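PDB 1YB4: tartronic semialdehyde reductase from Salmonella typhimurium, which catalyses the reversible, NADH- or NADPH-dependent reduction of tartronate semialdehyde (2-hydroxy-3-oxopropanoate) to (R)-glycerate. Local coordinates for residues Thr170-Val173 / Ala174-Ile178; Ala236-Gln239 / Lys240-Leu244; Leu254-Pro257 / Asn258-Thr261. All coordinates share one frame; numbering follows the deposited sequence.

Contact 1. Residues Thr170-Val173 / Ala174-Ile178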
loop_
_atom_site.group_PDB
_atom_site.type_symbol
_atom_site.label_atom_id
_atom_site.label_comp_id
_atom_site.label_asym_id
_atom_site.label_seq_id
_atom_site.Cartn_x
_atom_site.Cartn_y
_atom_site.Cartn_z
ATOM N N THR A 170 13.040 11.098 17.970
ATOM C CA THR A 170 12.522 9.814 17.574
ATOM C C THR A 170 11.150 9.584 18.189
ATOM O O THR A 170 10.279 8.950 17.570
ATOM C CB THR A 170 13.468 8.694 17.987
ATOM O OG1 THR A 170 14.697 8.818 17.258
ATOM C CG2 THR A 170 12.816 7.327 17.722
ATOM N N CYS A 171 10.946 10.118 19.392
ATOM C CA CYS A 171 9.674 9.946 20.085
ATOM C C CYS A 171 8.570 10.741 19.389
ATOM O O CYS A 171 7.443 10.272 19.241
ATOM C CB CYS A 171 9.808 10.387 21.537
ATOM S SG CYS A 171 8.412 9.906 22.571
ATOM N N LYS A 172 8.896 11.951 18.955
ATOM C CA LYS A 172 7.916 12.773 18.263
ATOM C C LYS A 172 7.500 12.100 16.947
ATOM O O LYS A 172 6.314 12.015 16.651
ATOM C CB LYS A 172 8.495 14.162 17.978
ATOM C CG LYS A 172 7.582 15.079 17.162
ATOM C CD LYS A 172 6.280 15.360 17.886
ATOM C CE LYS A 172 5.385 16.276 17.068
ATOM N NZ LYS A 172 6.117 17.512 16.657
ATOM N N VAL A 173 8.466 11.622 16.163
ATOM C CA VAL A 173 8.141 10.992 14.882
ATOM C C VAL A 173 7.205 9.822 15.087
ATOM O O VAL A 173 6.234 9.662 14.346
ATOM C CB VAL A 173 9.397 10.494 14.139
ATOM C CG1 VAL A 173 8.995 9.700 12.902
ATOM C CG2 VAL A 173 10.241 11.667 13.719
ATOM N N ALA A 174 7.501 9.016 16.106
ATOM C CA ALA A 174 6.690 7.847 16.436
ATOM C C ALA A 174 5.256 8.269 16.753
ATOM O O ALA A 174 4.301 7.594 16.376
ATOM C CB ALA A 174 7.305 7.099 17.620
ATOM N N ASN A 175 5.122 9.394 17.446
ATOM C CA ASN A 175 3.819 9.944 17.806
ATOM C C ASN A 175 3.044 10.277 16.521
ATOM O O ASN A 175 1.894 9.850 16.333
ATOM C CB ASN A 175 4.010 11.213 18.666
ATOM C CG ASN A 175 2.692 11.756 19.243
ATOM O OD1 ASN A 175 1.966 12.519 18.592
ATOM N ND2 ASN A 175 2.379 11.352 20.471
ATOM N N GLN A 176 3.686 11.018 15.623
ATOM C CA GLN A 176 3.042 11.421 14.375
ATOM C C GLN A 176 2.664 10.280 13.449
ATOM O O GLN A 176 1.684 10.383 12.715
ATOM C CB GLN A 176 3.918 12.443 13.660
ATOM C CG GLN A 176 4.096 13.713 14.474
ATOM C CD GLN A 176 2.767 14.257 14.988
ATOM O OE1 GLN A 176 2.358 13.995 16.125
ATOM N NE2 GLN A 176 2.079 14.997 14.141
ATOM N N ILE A 177 3.419 9.186 13.484
ATOM C CA ILE A 177 3.078 8.033 12.652
ATOM C C ILE A 177 1.760 7.421 13.136
ATOM O O ILE A 177 0.851 7.181 12.349
ATOM C CB ILE A 177 4.157 6.925 12.713
ATOM C CG1 ILE A 177 5.391 7.329 11.916
ATOM C CG2 ILE A 177 3.602 5.636 12.168
ATOM C CD1 ILE A 177 6.542 6.357 12.069
ATOM N N ILE A 178 1.663 7.175 14.438
ATOM C CA ILE A 178 0.474 6.574 15.014
ATOM C C ILE A 178 -0.736 7.476 14.894
ATOM O O ILE A 178 -1.829 6.996 14.639
ATOM C CB ILE A 178 0.710 6.197 16.487
ATOM C CG1 ILE A 178 1.588 4.936 16.540
ATOM C CG2 ILE A 178 -0.620 6.020 17.224
ATOM C CD1 ILE A 178 1.842 4.375 17.922
#

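Contact 2. Residues Ala236-Gln239 / Lys240-Leu244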
loop_
_atom_site.group_PDB
_atom_site.type_symbol
_atom_site.label_atom_id
_atom_site.label_comp_id
_atom_site.label_asym_id
_atom_site.label_seq_id
_atom_site.Cartn_x
_atom_site.Cartn_y
_atom_site.Cartn_z
ATOM N N ALA A 236 -1.285 19.913 6.053
ATOM C CA ALA A 236 0.020 20.328 5.527
ATOM C C ALA A 236 1.121 20.103 6.568
ATOM O O ALA A 236 2.256 19.773 6.233
ATOM C CB ALA A 236 -0.012 21.785 5.125
ATOM N N LEU A 237 0.777 20.287 7.833
ATOM C CA LEU A 237 1.716 20.091 8.923
ATOM C C LEU A 237 2.023 18.603 9.146
ATOM O O LEU A 237 3.189 18.188 9.243
ATOM C CB LEU A 237 1.139 20.712 10.192
ATOM C CG LEU A 237 1.735 22.083 10.474
ATOM C CD1 LEU A 237 0.702 22.983 11.152
ATOM C CD2 LEU A 237 2.998 21.894 11.336
ATOM N N HIS A 238 0.971 17.796 9.235
ATOM C CA HIS A 238 1.171 16.374 9.424
ATOM C C HIS A 238 1.905 15.820 8.196
ATOM O O HIS A 238 2.541 14.761 8.269
ATOM C CB HIS A 238 -0.174 15.654 9.636
ATOM C CG HIS A 238 -0.071 14.445 10.510
ATOM N ND1 HIS A 238 -1.158 13.903 11.165
ATOM C CD2 HIS A 238 0.993 13.678 10.847
ATOM C CE1 HIS A 238 -0.765 12.856 11.869
ATOM N NE2 HIS A 238 0.537 12.698 11.693
ATOM N N GLN A 239 1.829 16.537 7.073
ATOM C CA GLN A 239 2.528 16.103 5.855
ATOM C C GLN A 239 4.033 16.261 6.064
ATOM O O GLN A 239 4.805 15.332 5.828
ATOM C CB GLN A 239 2.085 16.923 4.637
ATOM C CG GLN A 239 0.712 16.562 4.086
ATOM C CD GLN A 239 0.750 16.141 2.625
ATOM O OE1 GLN A 239 1.220 15.053 2.294
ATOM N NE2 GLN A 239 0.262 17.007 1.741
ATOM N N LYS A 240 4.435 17.447 6.511
ATOM C CA LYS A 240 5.836 17.725 6.773
ATOM C C LYS A 240 6.348 16.688 7.791
ATOM O O LYS A 240 7.451 16.152 7.644
ATOM C CB LYS A 240 5.988 19.165 7.300
ATOM C CG LYS A 240 7.428 19.649 7.602
ATOM C CD LYS A 240 7.839 19.453 9.080
ATOM C CE LYS A 240 6.806 20.055 10.049
ATOM N NZ LYS A 240 7.159 19.892 11.495
ATOM N N ASP A 241 5.542 16.386 8.811
ATOM C CA ASP A 241 5.963 15.398 9.799
ATOM C C ASP A 241 6.134 13.996 9.200
ATOM O O ASP A 241 7.165 13.360 9.416
ATOM C CB ASP A 241 4.981 15.339 10.977
ATOM C CG ASP A 241 5.163 16.493 11.944
ATOM O OD1 ASP A 241 6.327 16.904 12.156
ATOM O OD2 ASP A 241 4.147 16.974 12.495
ATOM N N LEU A 242 5.140 13.512 8.457
ATOM C CA LEU A 242 5.256 12.185 7.860
ATOM C C LEU A 242 6.457 12.125 6.934
ATOM O O LEU A 242 6.966 11.054 6.648
ATOM C CB LEU A 242 3.990 11.800 7.097
ATOM C CG LEU A 242 2.760 11.539 7.976
ATOM C CD1 LEU A 242 1.667 10.892 7.113
ATOM C CD2 LEU A 242 3.128 10.634 9.162
ATOM N N ASN A 243 6.928 13.283 6.483
ATOM C CA ASN A 243 8.095 13.310 5.610
ATOM C C ASN A 243 9.355 13.020 6.432
ATOM O O ASN A 243 10.314 12.420 5.922
ATOM C CB ASN A 243 8.231 14.654 4.899
ATOM C CG ASN A 243 9.200 14.590 3.727
ATOM O OD1 ASN A 243 10.047 15.465 3.563
ATOM N ND2 ASN A 243 9.082 13.545 2.905
ATOM N N LEU A 244 9.364 13.439 7.699
ATOM C CA LEU A 244 10.501 13.146 8.565
ATOM C C LEU A 244 10.557 11.644 8.766
ATOM O O LEU A 244 11.607 11.030 8.619
ATOM C CB LEU A 244 10.338 13.820 9.912
ATOM C CG LEU A 244 10.782 15.269 9.929
ATOM C CD1 LEU A 244 10.370 15.913 11.241
ATOM C CD2 LEU A 244 12.290 15.312 9.725
#

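Contact 3. Residues Leu254-Pro257 / Asn258-Thr261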
loop_
_atom_site.group_PDB
_atom_site.type_symbol
_atom_site.label_atom_id
_atom_site.label_comp_id
_atom_site.label_asym_id
_atom_site.label_seq_id
_atom_site.Cartn_x
_atom_site.Cartn_y
_atom_site.Cartn_z
ATOM N N LEU A 254 13.817 1.285 6.824
ATOM C CA LEU A 254 12.598 0.713 7.422
ATOM C C LEU A 254 11.489 0.711 6.377
ATOM O O LEU A 254 11.345 1.676 5.625
ATOM C CB LEU A 254 12.110 1.547 8.610
ATOM C CG LEU A 254 12.910 1.551 9.907
ATOM C CD1 LEU A 254 12.545 2.774 10.740
ATOM C CD2 LEU A 254 12.641 0.281 10.669
ATOM N N ASN A 255 10.708 -0.366 6.331
ATOM C CA ASN A 255 9.587 -0.471 5.402
ATOM C C ASN A 255 8.351 -0.048 6.194
ATOM O O ASN A 255 7.814 -0.842 6.965
ATOM C CB ASN A 255 9.416 -1.924 4.930
ATOM C CG ASN A 255 8.329 -2.088 3.848
ATOM O OD1 ASN A 255 7.318 -1.381 3.834
ATOM N ND2 ASN A 255 8.536 -3.049 2.957
ATOM N N LEU A 256 7.914 1.201 6.029
ATOM C CA LEU A 256 6.725 1.697 6.732
ATOM C C LEU A 256 5.667 1.820 5.658
ATOM O O LEU A 256 5.421 2.908 5.114
ATOM C CB LEU A 256 6.993 3.062 7.366
ATOM C CG LEU A 256 8.144 3.107 8.373
ATOM C CD1 LEU A 256 8.312 4.528 8.903
ATOM C CD2 LEU A 256 7.865 2.133 9.522
ATOM N N PRO A 257 5.006 0.702 5.351
ATOM C CA PRO A 257 3.981 0.712 4.314
ATOM C C PRO A 257 2.772 1.583 4.570
ATOM O O PRO A 257 2.402 2.375 3.712
ATOM C CB PRO A 257 3.648 -0.768 4.150
ATOM C CG PRO A 257 3.859 -1.304 5.546
ATOM C CD PRO A 257 5.109 -0.618 5.998
ATOM N N ASN A 258 2.140 1.475 5.726
ATOM C CA ASN A 258 0.963 2.316 5.933
ATOM C C ASN A 258 1.301 3.799 6.153
ATOM O O ASN A 258 0.504 4.673 5.834
ATOM C CB ASN A 258 0.069 1.739 7.041
ATOM C CG ASN A 258 -0.685 0.483 6.577
ATOM O OD1 ASN A 258 -0.737 0.177 5.373
ATOM N ND2 ASN A 258 -1.276 -0.237 7.519
ATOM N N THR A 259 2.483 4.099 6.666
ATOM C CA THR A 259 2.854 5.498 6.820
ATOM C C THR A 259 3.053 6.021 5.387
ATOM O O THR A 259 2.604 7.111 5.043
ATOM C CB THR A 259 4.170 5.650 7.632
ATOM O OG1 THR A 259 4.001 5.068 8.936
ATOM C CG2 THR A 259 4.549 7.119 7.797
ATOM N N ALA A 260 3.700 5.223 4.538
ATOM C CA ALA A 260 3.929 5.633 3.160
ATOM C C ALA A 260 2.591 5.961 2.507
ATOM O O ALA A 260 2.440 7.026 1.898
ATOM C CB ALA A 260 4.638 4.538 2.382
ATOM N N THR A 261 1.625 5.055 2.642
ATOM C CA THR A 261 0.301 5.272 2.068
ATOM C C THR A 261 -0.371 6.496 2.662
ATOM O O THR A 261 -0.933 7.296 1.934
ATOM C CB THR A 261 -0.646 4.077 2.303
ATOM O OG1 THR A 261 -0.044 2.873 1.811
ATOM C CG2 THR A 261 -1.977 4.309 1.577
#

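Contact 1. Residues Thr170-Val173 / Ala174-Ile178
Lys172 and Gln176 meet because both side chains bend. Lys172 starts with CG opposite its backbone N, then turns at chi2 (62°) and again at chi4. Gln176 has CG beside its own N and folds at chi2 (-49°). The two chains cross at a slant, and Lys172 CE lies 3.9 Å from Gln176 CG. The methylene part of the lysine does this touching, while its amino group goes on to other partners. Gln176 CG also rests on the carbonyl of the preceding turn, 3.5 Å from Lys172 O. Lys172 O accepts Gln176 N at 3.0 Å. Val173 O is treated in a similar way. Val173 O accepts Ile177 N at 3.0 Å, and Ile177 CG1 lies 3.5 Å from Val173 O. Further out, Val173 CG1 and Ile177 CD1 pack loosely at 4.2 Å. The polar and apolar pairs are therefore one residue apart on the helix.

Lys172 is the predicted active-site residue. Its NZ is hydrogen-bonded to Ser97 OG and Val122 O, which hold the amino group on the side of the nucleotide-binding domain. Gln176 NE2 makes a weak hydrogen bond to Asp241 OD2.

All of this lies in the buried early turns of helix 167-195. Lys172 touches Met137 of strand 134-139. Val173 packs on Pro100 of helix 100-111 and on Phe192 of a second subunit, and Val173 and Ile177 both reach Ala245 of helix 235-251.

Contact 2. Residues Ala236-Gln239 / Lys240-Leu244
Ordinary i to i+4 backbone bonds join Ala236 to Lys240, Leu237 to Asp241 and His238 to Leu242, with a weaker one from Asn243 N to Gln239 O. These are early turns of alpha helix 235-251, in the helical C-terminal domain of the 3-hydroxyisobutyrate dehydrogenase-related family.

His238 and Leu242 form the main side-chain contact. The leucine passes obliquely by the imidazole, and Leu242 CG lies 4.0 Å from His238 CD2. Leu242 CD2 follows, 4.1 Å from His238 CD2. Leu242 CG stands beside the leucine's own backbone N (chi1 -69°), which also brings it to 3.2 Å from His238 O. The leucine thus touches ring atom CD2 and also His238 O, the carbonyl oxygen that takes its N-H.

Both ring nitrogens are hydrogen-bonded. NE2 meets Gln176 O of helix 167-195, and ND1 meets His279 ND1. These bonds should fix the rotation of the ring. Phe233 meets it edge-to-face, and Phe266 of helix 257-271 also touches it.

On a more open side, Leu237 CD2 approaches Lys240 CE at 4.4 Å. Bends at chi2 (-94°) and chi3 carry Lys240 NZ back over the carboxylate of Asp241. Asp241 lies near the predicted active-site Lys172, the two being about 5 Å apart at their nearest side-chain atoms. Asp241 OD2 lies toward Gln176 NE2, its weak hydrogen-bond partner, while OD1 is paired with the neighbouring lysine. In that salt bridge Lys240 NZ reaches Asp241 OD1 at 3.2 Å, coming from above the carboxylate plane, 49° out of it.

Contact 3. Residues Leu254-Pro257 / Asn258-Thr261
Leu256 and Thr259 touch through their beta carbons, Leu256 CB to Thr259 CB at 3.8 Å. The threonine hydroxyl is nearly as close, with Thr259 OG1 3.9 Å from Leu256 CB. It stands beside the threonine's own backbone N (chi1 -60°), and this turns it toward the leucine. Leu256 O accepts Ala260 N at 2.9 Å. The methyl of Ala260 lies against that oxygen too, with Ala260 CB 3.3 Å from Leu256 O.

One residue on, Pro257 O accepts the backbone N of Thr261 at 3.0 Å. Thr261 OG1 lies 3.1 Å from Pro257 O.

The next shell belongs largely to other subunits. Glu188 of a second subunit takes the N-H of Asn258 on OE2 and is hydrogen-bonded to Thr259 OG1 through OE1. Its carboxylate thus sits at the first turn of the helix, where the helix dipole would probably help to hold the negative charge. Glu264 of a third subunit accepts Leu256 N. Within the chain, Leu256 packs on Ala249 of helix 235-251, and Thr259 on Leu181 of helix 167-195. The loop from helix 235-251 thus turns into the new helix at a subunit interface.

This is the N-terminus of helix 257-271, with Leu256 at the N-cap and Pro257 as the first helical residue. Proline suits that place: in the first turn of an alpha helix a missing N-H costs no internal helix bond.

The three contacts lie on three helices of one C-terminal helical domain that pack on each other. Contact 1 is fully buried and contains the predicted active-site Lys172. Contact 2 is partly buried: it brings His238, Asp241 and the end of Lys240 to the side of contact 1, though Lys240 is partly exposed. Contact 3 lies farther from the chain centre, yet is buried, covered by neighbouring helices and two other subunits. Ile177 CG2 is 3.3 Å from Thr259 OG1, and Leu242 CD2 is 4.0 Å from Thr259 CG2. Contacts 1 and 2 lie within early helical turns, their backbone N-H groups bonded in-chain. At contact 3 a first-turn N-H, not used inside the helix, goes to another subunit's carboxylate.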